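Local atomic coordinates of fructose-bisphosphate aldolase (Plasmodium falciparum, PDB entry 4TR9), a protein that belongs to the class I fructose-bisphosphate aldolase family, enzymes with a TIM-barrel fold that assemble as tetramers. Residues L236-V241 with P273-L278; T263-V268 with P299-L304; D125-T130 with K163-D168. All blocks are in the same frame, centred on the assembly; numbering follows the deposited sequence.

The three contacts lie in different parts of one TIM barrel. Contact 3 comes first along the chain and closes before contact 1 opens. Contacts 1 and 2 cross, because their segments alternate in the sequence. Their centres are about 10 Å apart and they touch, since strands 274-277 and 303-308 are neighbours in the parallel sheet. Helix 253-267 of contact 2 leads into strand 274-277 of contact 1. Contact 3 is peripheral, its centre about 21 Å from that of contact 1 and about 26 Å from that of contact 2. Contact 1, near the chain centre, places Lys-237 in the ligand pocket, while contacts 2 and 3 reach subunit interfaces, both touching the second subunit.

Contact 1: residues L236-V241 with P273-L278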
ATOM      1  N   LEU A 236     -14.161   7.568 -16.910  1.00 37.40           N
ATOM      2  CA  LEU A 236     -12.887   6.915 -17.180  1.00 38.65           C
ATOM      3  C   LEU A 236     -12.550   6.982 -18.662  1.00 37.92           C
ATOM      4  O   LEU A 236     -13.382   6.661 -19.511  1.00 37.37           O
ATOM      5  CB  LEU A 236     -12.919   5.459 -16.712  1.00 30.94           C
ATOM      6  CG  LEU A 236     -11.647   4.632 -16.913  1.00 37.24           C
ATOM      7  CD1 LEU A 236     -10.490   5.213 -16.117  1.00 31.98           C
ATOM      8  CD2 LEU A 236     -11.886   3.178 -16.534  1.00 40.35           C
ATOM      9  N   LYS A 237     -11.327   7.400 -18.973  1.00 30.37           N
ATOM     10  CA  LYS A 237     -10.872   7.451 -20.357  1.00 38.11           C
ATOM     11  C   LYS A 237      -9.644   6.570 -20.557  1.00 40.35           C
ATOM     12  O   LYS A 237      -8.516   7.063 -20.586  1.00 46.67           O
ATOM     13  CB  LYS A 237     -10.568   8.893 -20.775  1.00 40.96           C
ATOM     14  CG  LYS A 237     -10.248   9.061 -22.255  1.00 46.77           C
ATOM     15  CD  LYS A 237     -10.073  10.524 -22.624  1.00 45.07           C
ATOM     16  CE  LYS A 237      -9.757  10.687 -24.103  1.00 51.89           C
ATOM     17  NZ  LYS A 237      -9.650  12.119 -24.494  1.00 61.77           N
ATOM     18  N   PRO A 238      -9.858   5.253 -20.683  1.00 39.42           N
ATOM     19  CA  PRO A 238      -8.759   4.310 -20.879  1.00 40.06           C
ATOM     20  C   PRO A 238      -8.554   3.977 -22.349  1.00 46.39           C
ATOM     21  O   PRO A 238      -9.325   4.423 -23.200  1.00 46.18           O
ATOM     22  CB  PRO A 238      -9.236   3.085 -20.110  1.00 37.85           C
ATOM     23  CG  PRO A 238     -10.719   3.089 -20.363  1.00 33.84           C
ATOM     24  CD  PRO A 238     -11.138   4.546 -20.510  1.00 36.49           C
ATOM     25  N   ASN A 239      -7.521   3.197 -22.639  1.00 40.44           N
ATOM     26  CA  ASN A 239      -7.303   2.696 -23.985  1.00 45.01           C
ATOM     27  C   ASN A 239      -8.007   1.361 -24.170  1.00 46.87           C
ATOM     28  O   ASN A 239      -8.196   0.617 -23.209  1.00 44.71           O
ATOM     29  CB  ASN A 239      -5.810   2.543 -24.269  1.00 49.16           C
ATOM     30  CG  ASN A 239      -5.137   1.567 -23.325  1.00 58.78           C
ATOM     31  OD1 ASN A 239      -5.389   1.577 -22.120  1.00 55.03           O
ATOM     32  ND2 ASN A 239      -4.285   0.708 -23.872  1.00 69.82           N
ATOM     33  N   MET A 240      -8.402   1.061 -25.402  1.00 44.54           N
ATOM     34  CA  MET A 240      -8.972  -0.242 -25.708  1.00 44.67           C
ATOM     35  C   MET A 240      -7.904  -1.317 -25.554  1.00 45.18           C
ATOM     36  O   MET A 240      -6.750  -1.111 -25.928  1.00 48.21           O
ATOM     37  CB  MET A 240      -9.552  -0.268 -27.123  1.00 41.47           C
ATOM     38  CG  MET A 240     -10.735   0.662 -27.331  1.00 38.78           C
ATOM     39  SD  MET A 240     -11.370   0.579 -29.016  1.00 48.93           S
ATOM     40  CE  MET A 240     -12.745   1.722 -28.919  1.00 48.71           C
ATOM     41  N   VAL A 241      -8.287  -2.458 -24.991  1.00 37.19           N
ATOM     42  CA  VAL A 241      -7.351  -3.561 -24.829  1.00 38.92           C
ATOM     43  C   VAL A 241      -7.040  -4.177 -26.188  1.00 44.79           C
ATOM     44  O   VAL A 241      -7.801  -4.998 -26.703  1.00 52.60           O
ATOM     45  CB  VAL A 241      -7.895  -4.641 -23.880  1.00 35.95           C
ATOM     46  CG1 VAL A 241      -6.907  -5.789 -23.767  1.00 40.06           C
ATOM     47  CG2 VAL A 241      -8.175  -4.043 -22.510  1.00 34.53           C
ATOM     48  N   PRO A 273     -20.682   5.948 -14.039  1.00 40.91           N
ATOM     49  CA  PRO A 273     -21.792   6.037 -14.995  1.00 40.21           C
ATOM     50  C   PRO A 273     -21.409   5.605 -16.407  1.00 39.34           C
ATOM     51  O   PRO A 273     -22.269   5.141 -17.154  1.00 45.75           O
ATOM     52  CB  PRO A 273     -22.161   7.525 -14.962  1.00 40.99           C
ATOM     53  CG  PRO A 273     -20.920   8.209 -14.517  1.00 38.35           C
ATOM     54  CD  PRO A 273     -20.269   7.272 -13.547  1.00 42.27           C
ATOM     55  N   GLY A 274     -20.138   5.752 -16.766  1.00 31.40           N
ATOM     56  CA  GLY A 274     -19.696   5.376 -18.095  1.00 32.80           C
ATOM     57  C   GLY A 274     -18.194   5.386 -18.304  1.00 35.75           C
ATOM     58  O   GLY A 274     -17.430   5.824 -17.444  1.00 34.70           O
ATOM     59  N   VAL A 275     -17.778   4.891 -19.465  1.00 31.51           N
ATOM     60  CA  VAL A 275     -16.372   4.855 -19.845  1.00 30.89           C
ATOM     61  C   VAL A 275     -16.198   5.398 -21.261  1.00 39.58           C
ATOM     62  O   VAL A 275     -16.811   4.900 -22.205  1.00 41.80           O
ATOM     63  CB  VAL A 275     -15.803   3.425 -19.766  1.00 35.01           C
ATOM     64  CG1 VAL A 275     -14.468   3.338 -20.480  1.00 39.01           C
ATOM     65  CG2 VAL A 275     -15.677   2.982 -18.316  1.00 31.65           C
ATOM     66  N   VAL A 276     -15.366   6.425 -21.402  1.00 35.04           N
ATOM     67  CA  VAL A 276     -15.152   7.062 -22.696  1.00 37.76           C
ATOM     68  C   VAL A 276     -13.794   6.686 -23.291  1.00 41.55           C
ATOM     69  O   VAL A 276     -12.758   7.206 -22.881  1.00 48.03           O
ATOM     70  CB  VAL A 276     -15.266   8.598 -22.585  1.00 38.99           C
ATOM     71  CG1 VAL A 276     -16.722   9.024 -22.631  1.00 35.40           C
ATOM     72  CG2 VAL A 276     -14.608   9.099 -21.304  1.00 38.78           C
ATOM     73  N   PHE A 277     -13.807   5.781 -24.264  1.00 36.96           N
ATOM     74  CA  PHE A 277     -12.569   5.296 -24.870  1.00 38.05           C
ATOM     75  C   PHE A 277     -11.857   6.365 -25.695  1.00 41.43           C
ATOM     76  O   PHE A 277     -12.486   7.281 -26.225  1.00 45.04           O
ATOM     77  CB  PHE A 277     -12.850   4.077 -25.752  1.00 40.96           C
ATOM     78  CG  PHE A 277     -13.259   2.857 -24.984  1.00 39.68           C
ATOM     79  CD1 PHE A 277     -12.319   2.115 -24.289  1.00 37.76           C
ATOM     80  CD2 PHE A 277     -14.580   2.446 -24.963  1.00 39.63           C
ATOM     81  CE1 PHE A 277     -12.690   0.989 -23.581  1.00 38.41           C
ATOM     82  CE2 PHE A 277     -14.958   1.319 -24.257  1.00 38.67           C
ATOM     83  CZ  PHE A 277     -14.011   0.591 -23.566  1.00 33.84           C
ATOM     84  N   LEU A 278     -10.538   6.236 -25.793  1.00 37.26           N
ATOM     85  CA  LEU A 278      -9.740   7.119 -26.631  1.00 44.67           C
ATOM     86  C   LEU A 278      -9.328   6.389 -27.906  1.00 48.73           C
ATOM     87  O   LEU A 278      -9.021   5.198 -27.875  1.00 48.32           O
ATOM     88  CB  LEU A 278      -8.514   7.628 -25.868  1.00 43.42           C
ATOM     89  CG  LEU A 278      -7.562   6.604 -25.241  1.00 49.54           C
ATOM     90  CD1 LEU A 278      -6.418   6.254 -26.184  1.00 50.77           C
ATOM     91  CD2 LEU A 278      -7.027   7.117 -23.911  1.00 47.97           C
TER
HETATM   92  O   HOH W   1      -8.278   2.885 -27.336  1.00 40.24           O
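Strand 235-236 and the loop after it run beside strand 274-277 in the wall of the TIM barrel. Leu-236 pairs with Val-275 in a single bridge. Val-276 N donates to Leu-236 O at 2.8 Å, and the donor lies almost in line with the C=O (170°). The same carbonyl also receives a longer CA-H contact from Val-275. Lys-237 CA in turn approaches Val-276 O at 3.2 Å, with the hydrogen directed at the oxygen. Further on, the bond from Leu-278 N to Pro-238 O is weak. A water spans the last gap, accepting from Met-240 N and donating to Leu-278 O.

The side chains fill in around this backbone. Leu-236 and Val-275 lie side by side and point the same way. Val-275 has CG1 anti to its own N (chi1 166°), which carries that methyl to Pro-238 CD at 3.5 Å. CG1 also sits over the centre of one face of the Phe-277 ring. Met-240 crosses Phe-277 at about a right angle. Its CG touches Phe-277 CD1 at 3.7 Å, and Met-240 CE lies against Phe-277 CB and CG. The sulfur SD is 5.4 Å from the ring centroid on an oblique line, a Met-aromatic contact. Helices 253-267 and 284-295 pack against this pair.

Lys-237 is fully extended, and its CE passes Leu-278 CB at 3.7 Å while crossing that side chain at about a right angle. NZ then reaches the ligand pocket, where it makes weak hydrogen bonds to N'-[(E)-(2,4-dichlorophenyl)methylidene]-3,4-dihydroxybenzohydrazide and Ser-307 OG and a long, weak ion pair with Glu-195. A lysine carried just past a core strand into a central pocket is characteristic of the class I aldolase TIM barrel.

Contact 2: residues T263-V268 with P299-L304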
ATOM      1  N   THR A 263     -11.676  -6.850 -19.144  1.00 40.84           N
ATOM      2  CA  THR A 263     -10.781  -6.019 -18.348  1.00 34.32           C
ATOM      3  C   THR A 263     -11.556  -5.003 -17.514  1.00 35.60           C
ATOM      4  O   THR A 263     -11.234  -4.764 -16.349  1.00 33.80           O
ATOM      5  CB  THR A 263      -9.768  -5.274 -19.238  1.00 35.82           C
ATOM      6  OG1 THR A 263      -9.065  -6.216 -20.058  1.00 39.81           O
ATOM      7  CG2 THR A 263      -8.769  -4.503 -18.386  1.00 39.77           C
ATOM      8  N   LEU A 264     -12.584  -4.412 -18.115  1.00 39.95           N
ATOM      9  CA  LEU A 264     -13.390  -3.404 -17.437  1.00 33.98           C
ATOM     10  C   LEU A 264     -14.270  -4.016 -16.353  1.00 32.89           C
ATOM     11  O   LEU A 264     -14.405  -3.456 -15.264  1.00 32.61           O
ATOM     12  CB  LEU A 264     -14.256  -2.646 -18.445  1.00 34.81           C
ATOM     13  CG  LEU A 264     -13.505  -1.779 -19.458  1.00 35.65           C
ATOM     14  CD1 LEU A 264     -14.481  -1.082 -20.394  1.00 37.19           C
ATOM     15  CD2 LEU A 264     -12.619  -0.766 -18.746  1.00 37.25           C
ATOM     16  N   ARG A 265     -14.866  -5.166 -16.652  1.00 32.09           N
ATOM     17  CA  ARG A 265     -15.743  -5.840 -15.701  1.00 37.49           C
ATOM     18  C   ARG A 265     -14.982  -6.305 -14.463  1.00 37.24           C
ATOM     19  O   ARG A 265     -15.552  -6.408 -13.378  1.00 39.02           O
ATOM     20  CB  ARG A 265     -16.442  -7.029 -16.363  1.00 37.19           C
ATOM     21  CG  ARG A 265     -17.498  -6.637 -17.384  1.00 33.27           C
ATOM     22  CD  ARG A 265     -18.197  -7.860 -17.954  1.00 41.97           C
ATOM     23  NE  ARG A 265     -18.854  -8.647 -16.915  1.00 46.08           N
ATOM     24  CZ  ARG A 265     -20.090  -8.425 -16.480  1.00 45.33           C
ATOM     25  NH1 ARG A 265     -20.609  -9.193 -15.532  1.00 48.95           N
ATOM     26  NH2 ARG A 265     -20.809  -7.435 -16.992  1.00 37.48           N
ATOM     27  N   ARG A 266     -13.693  -6.576 -14.630  1.00 32.73           N
ATOM     28  CA  ARG A 266     -12.864  -7.049 -13.526  1.00 37.86           C
ATOM     29  C   ARG A 266     -12.353  -5.916 -12.640  1.00 37.09           C
ATOM     30  O   ARG A 266     -11.880  -6.161 -11.531  1.00 37.13           O
ATOM     31  CB  ARG A 266     -11.671  -7.848 -14.059  1.00 41.55           C
ATOM     32  CG  ARG A 266     -12.008  -9.238 -14.573  1.00 42.01           C
ATOM     33  CD  ARG A 266     -10.761  -9.924 -15.115  1.00 46.01           C
ATOM     34  NE  ARG A 266     -11.021 -11.288 -15.565  1.00 50.16           N
ATOM     35  CZ  ARG A 266     -10.109 -12.073 -16.129  1.00 55.87           C
ATOM     36  NH1 ARG A 266     -10.431 -13.301 -16.508  1.00 57.39           N
ATOM     37  NH2 ARG A 266      -8.874 -11.628 -16.317  1.00 54.54           N
ATOM     38  N   THR A 267     -12.444  -4.680 -13.121  1.00 37.84           N
ATOM     39  CA  THR A 267     -11.795  -3.567 -12.434  1.00 40.67           C
ATOM     40  C   THR A 267     -12.704  -2.375 -12.128  1.00 38.40           C
ATOM     41  O   THR A 267     -12.515  -1.696 -11.119  1.00 36.95           O
ATOM     42  CB  THR A 267     -10.592  -3.050 -13.251  1.00 40.02           C
ATOM     43  OG1 THR A 267     -11.026  -2.698 -14.571  1.00 43.30           O
ATOM     44  CG2 THR A 267      -9.511  -4.115 -13.350  1.00 41.89           C
ATOM     45  N   VAL A 268     -13.683  -2.119 -12.992  1.00 35.69           N
ATOM     46  CA  VAL A 268     -14.482  -0.897 -12.888  1.00 38.24           C
ATOM     47  C   VAL A 268     -15.829  -1.100 -12.195  1.00 36.07           C
ATOM     48  O   VAL A 268     -16.713  -1.765 -12.731  1.00 36.34           O
ATOM     49  CB  VAL A 268     -14.749  -0.287 -14.281  1.00 34.83           C
ATOM     50  CG1 VAL A 268     -15.558   0.991 -14.148  1.00 31.51           C
ATOM     51  CG2 VAL A 268     -13.439  -0.022 -15.007  1.00 33.44           C
ATOM     52  N   PRO A 299     -25.869  -5.118 -23.354  1.00 52.02           N
ATOM     53  CA  PRO A 299     -25.938  -3.947 -22.470  1.00 46.96           C
ATOM     54  C   PRO A 299     -25.018  -4.073 -21.255  1.00 48.32           C
ATOM     55  O   PRO A 299     -25.187  -4.978 -20.438  1.00 43.71           O
ATOM     56  CB  PRO A 299     -27.410  -3.914 -22.044  1.00 50.43           C
ATOM     57  CG  PRO A 299     -27.900  -5.311 -22.243  1.00 57.54           C
ATOM     58  CD  PRO A 299     -27.159  -5.822 -23.439  1.00 55.11           C
ATOM     59  N   HIS A 300     -24.057  -3.161 -21.147  1.00 51.87           N
ATOM     60  CA  HIS A 300     -23.066  -3.198 -20.077  1.00 41.08           C
ATOM     61  C   HIS A 300     -23.537  -2.429 -18.843  1.00 38.99           C
ATOM     62  O   HIS A 300     -24.406  -1.564 -18.949  1.00 42.76           O
ATOM     63  CB  HIS A 300     -21.734  -2.630 -20.579  1.00 38.94           C
ATOM     64  CG  HIS A 300     -21.187  -3.344 -21.773  1.00 40.46           C
ATOM     65  ND1 HIS A 300     -20.761  -4.654 -21.729  1.00 37.33           N
ATOM     66  CD2 HIS A 300     -20.993  -2.931 -23.050  1.00 43.23           C
ATOM     67  CE1 HIS A 300     -20.330  -5.018 -22.923  1.00 37.37           C
ATOM     68  NE2 HIS A 300     -20.461  -3.989 -23.742  1.00 37.79           N
ATOM     69  N   PRO A 301     -22.971  -2.751 -17.667  1.00 40.71           N
ATOM     70  CA  PRO A 301     -23.277  -2.031 -16.424  1.00 41.70           C
ATOM     71  C   PRO A 301     -23.011  -0.530 -16.524  1.00 40.53           C
ATOM     72  O   PRO A 301     -23.657   0.256 -15.832  1.00 38.89           O
ATOM     73  CB  PRO A 301     -22.335  -2.679 -15.405  1.00 37.14           C
ATOM     74  CG  PRO A 301     -22.124  -4.050 -15.923  1.00 38.46           C
ATOM     75  CD  PRO A 301     -22.107  -3.920 -17.418  1.00 38.18           C
ATOM     76  N   TRP A 302     -22.061  -0.147 -17.370  1.00 51.83           N
ATOM     77  CA  TRP A 302     -21.780   1.260 -17.629  1.00 52.40           C
ATOM     78  C   TRP A 302     -21.884   1.552 -19.121  1.00 54.09           C
ATOM     79  O   TRP A 302     -21.836   0.639 -19.942  1.00 59.19           O
ATOM     80  CB  TRP A 302     -20.390   1.651 -17.120  1.00 35.88           C
ATOM     81  CG  TRP A 302     -19.658   0.565 -16.386  1.00 33.86           C
ATOM     82  CD1 TRP A 302     -19.396   0.516 -15.047  1.00 32.56           C
ATOM     83  CD2 TRP A 302     -19.086  -0.621 -16.950  1.00 33.08           C
ATOM     84  NE1 TRP A 302     -18.700  -0.629 -14.742  1.00 30.95           N
ATOM     85  CE2 TRP A 302     -18.499  -1.345 -15.894  1.00 31.30           C
ATOM     86  CE3 TRP A 302     -19.020  -1.146 -18.245  1.00 33.96           C
ATOM     87  CZ2 TRP A 302     -17.851  -2.562 -16.092  1.00 30.32           C
ATOM     88  CZ3 TRP A 302     -18.377  -2.353 -18.439  1.00 33.08           C
ATOM     89  CH2 TRP A 302     -17.801  -3.048 -17.369  1.00 31.29           C
ATOM     90  N   ALA A 303     -22.025   2.826 -19.465  1.00 40.64           N
ATOM     91  CA  ALA A 303     -22.053   3.231 -20.865  1.00 38.95           C
ATOM     92  C   ALA A 303     -20.641   3.222 -21.445  1.00 43.06           C
ATOM     93  O   ALA A 303     -19.764   3.948 -20.979  1.00 40.44           O
ATOM     94  CB  ALA A 303     -22.684   4.605 -21.013  1.00 36.18           C
ATOM     95  N   LEU A 304     -20.423   2.390 -22.456  1.00 39.36           N
ATOM     96  CA  LEU A 304     -19.118   2.305 -23.100  1.00 41.58           C
ATOM     97  C   LEU A 304     -19.120   3.074 -24.415  1.00 47.99           C
ATOM     98  O   LEU A 304     -19.322   2.498 -25.486  1.00 45.94           O
ATOM     99  CB  LEU A 304     -18.722   0.846 -23.332  1.00 40.52           C
ATOM    100  CG  LEU A 304     -18.632  -0.008 -22.065  1.00 35.63           C
ATOM    101  CD1 LEU A 304     -18.051  -1.376 -22.369  1.00 35.60           C
ATOM    102  CD2 LEU A 304     -17.806   0.696 -21.007  1.00 34.30           C
TER
HETATM  103  O   HOH W   2     -20.864  -6.451 -19.752  1.00 34.08           O
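The indole of Trp-302 meets helix 253-267 with its rim. Arg-265 CA lies at the ring edge in plane, and Val-268 O is also at the edge. One face carries Pro-301 CB over its centre, 4.0 Å above the plane. The His-300 ring has Leu-304 CD1 over one face, displaced toward the rim, and a water at its edge in plane. In this outer layer of the TIM barrel, residues of helix 253-267 and Val-268 after it pack on the loop that leads into strand 303-308.

Trp-302 NE1 donates to Val-268 O at 3.0 Å. The bond is bent, 143° at the hydrogen, and the donor stands above the carbonyl plane. Val-268 CG1 comes up to the same nitrogen at 3.6 Å. The Trp-302 side chain is nearly eclipsed about its first torsion (chi1 -4°), CG lying over the backbone N, an unusual and probably strained setting. At the far end of the indole, CH2 touches Leu-264 CB at 3.7 Å and Arg-265 CG at 3.6 Å. Leu-264 O, close to CZ2, already accepts from Thr-267 N and Val-268 N. Deeper in, Leu-264 CD1 and Leu-304 CD2 meet tip to tip at 3.8 Å, next to Phe-277 and Val-275 of strand 274-277.

Pro-270 of the second subunit packs on Arg-265, Pro-301 and Trp-302, so the patch forms part of an interface. The Arg-265 chain bends at its third torsion (chi3 59°), and the side chain crosses Pro-301 at about a right angle. NH2 approaches Pro-301 CD obliquely. It also donates to the water, which lies 2.9 Å from Arg-265 NH2 and 2.7 Å from His-300 ND1.

Contact 3: residues D125-T130 with K163-D168; sequences DEEKST and KGKPTD
Asp-125 is held by two lysines in a salt-bridge network. Its OD2 accepts from Lys-163 NZ at 3.0 Å and from Lys-165 NZ at 2.9 Å. The two approach differently. Lys-163 arrives on the syn side, close to the carboxylate plane, whereas Lys-165 stands well above it (58°). Lys-165 NZ also donates to Asp-125 O at 2.8 Å, in the carbonyl plane. One ammonium thus grips both the backbone and the carboxylate of the same residue. Lys-165 is extended throughout and crosses Asp-125 at about a right angle, with Lys-165 CE against Asp-125 CB. Two cations on one oxygen probably keep this carboxylate charged.

Glu-127 is buried, and Thr-167 serves both of its oxygens. Thr-167 OG1 donates to Glu-127 OE1 at 2.7 Å, and Glu-127 OE1 accepts it on its syn lone pair. Thr-167 N points at Glu-127 OE2 at 3.4 Å, a weak bond though fairly straight. Glu-127 OE2 also lies 3.4 Å from Pro-166 CA, and Lys-165 CG lies against the same oxygen. Pro-166 follows a cis peptide bond, and its carbonyl accepts from Tyr-7 OH of the second subunit.

The bonds of Asp-125 and Glu-127 tie the loop between strand 150-157 and helix 168-187 to the small antiparallel pair of strands 118-120 and 128-130. Thr-167 OG1 sits between its own N and carbonyl carbon (chi1 64°), from where it can serve two partners. Besides donating to Glu-127, it accepts a weak bond from Ser-170 N. Thr-167 is the N-cap of helix 168-187; Glu-127 accepts from the hydroxyl of this N-cap and probably helps to fix its rotation.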
ATOM      1  N   ASP A 125      13.074   4.866 -16.584  1.00 51.28           N
ATOM      2  CA  ASP A 125      13.502   4.942 -17.974  1.00 52.93           C
ATOM      3  C   ASP A 125      12.529   5.789 -18.787  1.00 52.18           C
ATOM      4  O   ASP A 125      11.739   5.266 -19.572  1.00 51.23           O
ATOM      5  CB  ASP A 125      13.627   3.543 -18.578  1.00 58.46           C
ATOM      6  CG  ASP A 125      14.201   3.563 -19.982  1.00 72.41           C
ATOM      7  OD1 ASP A 125      14.982   4.487 -20.293  1.00 71.41           O
ATOM      8  OD2 ASP A 125      13.869   2.657 -20.774  1.00 75.87           O
ATOM      9  N   GLU A 126      12.595   7.102 -18.575  1.00 54.36           N
ATOM     10  CA  GLU A 126      11.769   8.070 -19.294  1.00 63.59           C
ATOM     11  C   GLU A 126      10.270   7.796 -19.175  1.00 59.50           C
ATOM     12  O   GLU A 126       9.507   8.086 -20.095  1.00 59.05           O
ATOM     13  CB  GLU A 126      12.166   8.114 -20.773  1.00 68.75           C
ATOM     14  CG  GLU A 126      13.588   8.589 -21.022  1.00 79.64           C
ATOM     15  CD  GLU A 126      13.927   8.663 -22.497  1.00 95.45           C
ATOM     16  OE1 GLU A 126      13.080   8.266 -23.326  1.00 98.58           O
ATOM     17  OE2 GLU A 126      15.042   9.118 -22.830  1.00 98.89           O
ATOM     18  N   GLU A 127       9.852   7.238 -18.043  1.00 54.14           N
ATOM     19  CA  GLU A 127       8.429   7.057 -17.780  1.00 42.27           C
ATOM     20  C   GLU A 127       7.833   8.380 -17.308  1.00 39.11           C
ATOM     21  O   GLU A 127       8.401   9.059 -16.453  1.00 45.53           O
ATOM     22  CB  GLU A 127       8.198   5.949 -16.752  1.00 38.76           C
ATOM     23  CG  GLU A 127       8.590   4.568 -17.256  1.00 45.22           C
ATOM     24  CD  GLU A 127       8.141   3.455 -16.330  1.00 46.32           C
ATOM     25  OE1 GLU A 127       8.656   3.375 -15.195  1.00 43.85           O
ATOM     26  OE2 GLU A 127       7.265   2.662 -16.738  1.00 46.51           O
ATOM     27  N   LYS A 128       6.684   8.739 -17.870  1.00 48.73           N
ATOM     28  CA  LYS A 128       6.152  10.089 -17.732  1.00 41.84           C
ATOM     29  C   LYS A 128       5.284  10.309 -16.496  1.00 35.48           C
ATOM     30  O   LYS A 128       4.680   9.379 -15.962  1.00 34.31           O
ATOM     31  CB  LYS A 128       5.346  10.454 -18.981  1.00 46.46           C
ATOM     32  CG  LYS A 128       6.106  10.269 -20.284  1.00 49.34           C
ATOM     33  CD  LYS A 128       7.369  11.110 -20.308  1.00 49.65           C
ATOM     34  CE  LYS A 128       8.128  10.929 -21.611  1.00 65.60           C
ATOM     35  NZ  LYS A 128       9.381  11.733 -21.632  1.00 75.12           N
ATOM     36  N   SER A 129       5.235  11.563 -16.058  1.00 41.25           N
ATOM     37  CA  SER A 129       4.333  12.003 -15.001  1.00 38.41           C
ATOM     38  C   SER A 129       3.663  13.305 -15.431  1.00 43.41           C
ATOM     39  O   SER A 129       4.276  14.124 -16.114  1.00 47.13           O
ATOM     40  CB  SER A 129       5.084  12.192 -13.683  1.00 42.51           C
ATOM     41  OG  SER A 129       4.244  12.752 -12.690  1.00 43.59           O
ATOM     42  N   THR A 130       2.409  13.498 -15.034  1.00 47.44           N
ATOM     43  CA  THR A 130       1.649  14.662 -15.483  1.00 42.35           C
ATOM     44  C   THR A 130       1.613  15.773 -14.434  1.00 46.74           C
ATOM     45  O   THR A 130       1.363  15.520 -13.256  1.00 47.16           O
ATOM     46  CB  THR A 130       0.205  14.276 -15.850  1.00 39.61           C
ATOM     47  OG1 THR A 130       0.178  12.935 -16.353  1.00 41.36           O
ATOM     48  CG2 THR A 130      -0.338  15.216 -16.909  1.00 42.03           C
ATOM     49  N   LYS A 163      11.699  -4.318 -20.169  1.00 56.85           N
ATOM     50  CA  LYS A 163      12.166  -3.320 -19.213  1.00 53.66           C
ATOM     51  C   LYS A 163      11.230  -3.225 -18.013  1.00 49.02           C
ATOM     52  O   LYS A 163      11.370  -2.336 -17.173  1.00 51.78           O
ATOM     53  CB  LYS A 163      12.298  -1.951 -19.885  1.00 56.28           C
ATOM     54  CG  LYS A 163      13.364  -1.894 -20.967  1.00 62.49           C
ATOM     55  CD  LYS A 163      13.492  -0.495 -21.545  1.00 68.55           C
ATOM     56  CE  LYS A 163      14.609  -0.423 -22.573  1.00 81.10           C
ATOM     57  NZ  LYS A 163      14.774   0.951 -23.123  1.00 85.81           N
ATOM     58  N   GLY A 164      10.273  -4.145 -17.942  1.00 52.20           N
ATOM     59  CA  GLY A 164       9.341  -4.195 -16.831  1.00 50.87           C
ATOM     60  C   GLY A 164       8.399  -3.007 -16.769  1.00 44.58           C
ATOM     61  O   GLY A 164       7.890  -2.665 -15.702  1.00 41.70           O
ATOM     62  N   LYS A 165       8.168  -2.375 -17.915  1.00 45.27           N
ATOM     63  CA  LYS A 165       7.256  -1.239 -17.988  1.00 44.84           C
ATOM     64  C   LYS A 165       5.816  -1.704 -18.193  1.00 40.95           C
ATOM     65  O   LYS A 165       5.563  -2.623 -18.972  1.00 46.42           O
ATOM     66  CB  LYS A 165       7.668  -0.292 -19.117  1.00 49.82           C
ATOM     67  CG  LYS A 165       9.026   0.359 -18.928  1.00 49.24           C
ATOM     68  CD  LYS A 165       9.320   1.333 -20.058  1.00 50.14           C
ATOM     69  CE  LYS A 165      10.681   1.982 -19.888  1.00 60.48           C
ATOM     70  NZ  LYS A 165      10.975   2.953 -20.977  1.00 69.30           N
ATOM     71  N   PRO A 166       4.862  -1.063 -17.496  1.00 45.27           N
ATOM     72  CA  PRO A 166       5.094   0.032 -16.548  1.00 44.32           C
ATOM     73  C   PRO A 166       5.505  -0.454 -15.159  1.00 44.85           C
ATOM     74  O   PRO A 166       4.929  -1.411 -14.641  1.00 43.75           O
ATOM     75  CB  PRO A 166       3.736   0.731 -16.494  1.00 36.11           C
ATOM     76  CG  PRO A 166       2.759  -0.364 -16.734  1.00 34.15           C
ATOM     77  CD  PRO A 166       3.424  -1.320 -17.694  1.00 41.22           C
ATOM     78  N   THR A 167       6.499   0.205 -14.570  1.00 39.29           N
ATOM     79  CA  THR A 167       6.960  -0.139 -13.231  1.00 41.73           C
ATOM     80  C   THR A 167       5.969   0.342 -12.179  1.00 36.93           C
ATOM     81  O   THR A 167       5.093   1.155 -12.471  1.00 33.18           O
ATOM     82  CB  THR A 167       8.344   0.468 -12.937  1.00 48.36           C
ATOM     83  OG1 THR A 167       8.252   1.897 -12.951  1.00 40.14           O
ATOM     84  CG2 THR A 167       9.357   0.018 -13.979  1.00 56.94           C
ATOM     85  N   ASP A 168       6.115  -0.161 -10.956  1.00 42.01           N
ATOM     86  CA  ASP A 168       5.223   0.201  -9.858  1.00 43.22           C
ATOM     87  C   ASP A 168       5.254   1.697  -9.566  1.00 39.73           C
ATOM     88  O   ASP A 168       4.227   2.294  -9.242  1.00 44.25           O
ATOM     89  CB  ASP A 168       5.587  -0.579  -8.593  1.00 51.18           C
ATOM     90  CG  ASP A 168       5.359  -2.069  -8.741  1.00 55.21           C
ATOM     91  OD1 ASP A 168       4.445  -2.461  -9.496  1.00 48.26           O
ATOM     92  OD2 ASP A 168       6.095  -2.848  -8.100  1.00 64.70           O
TER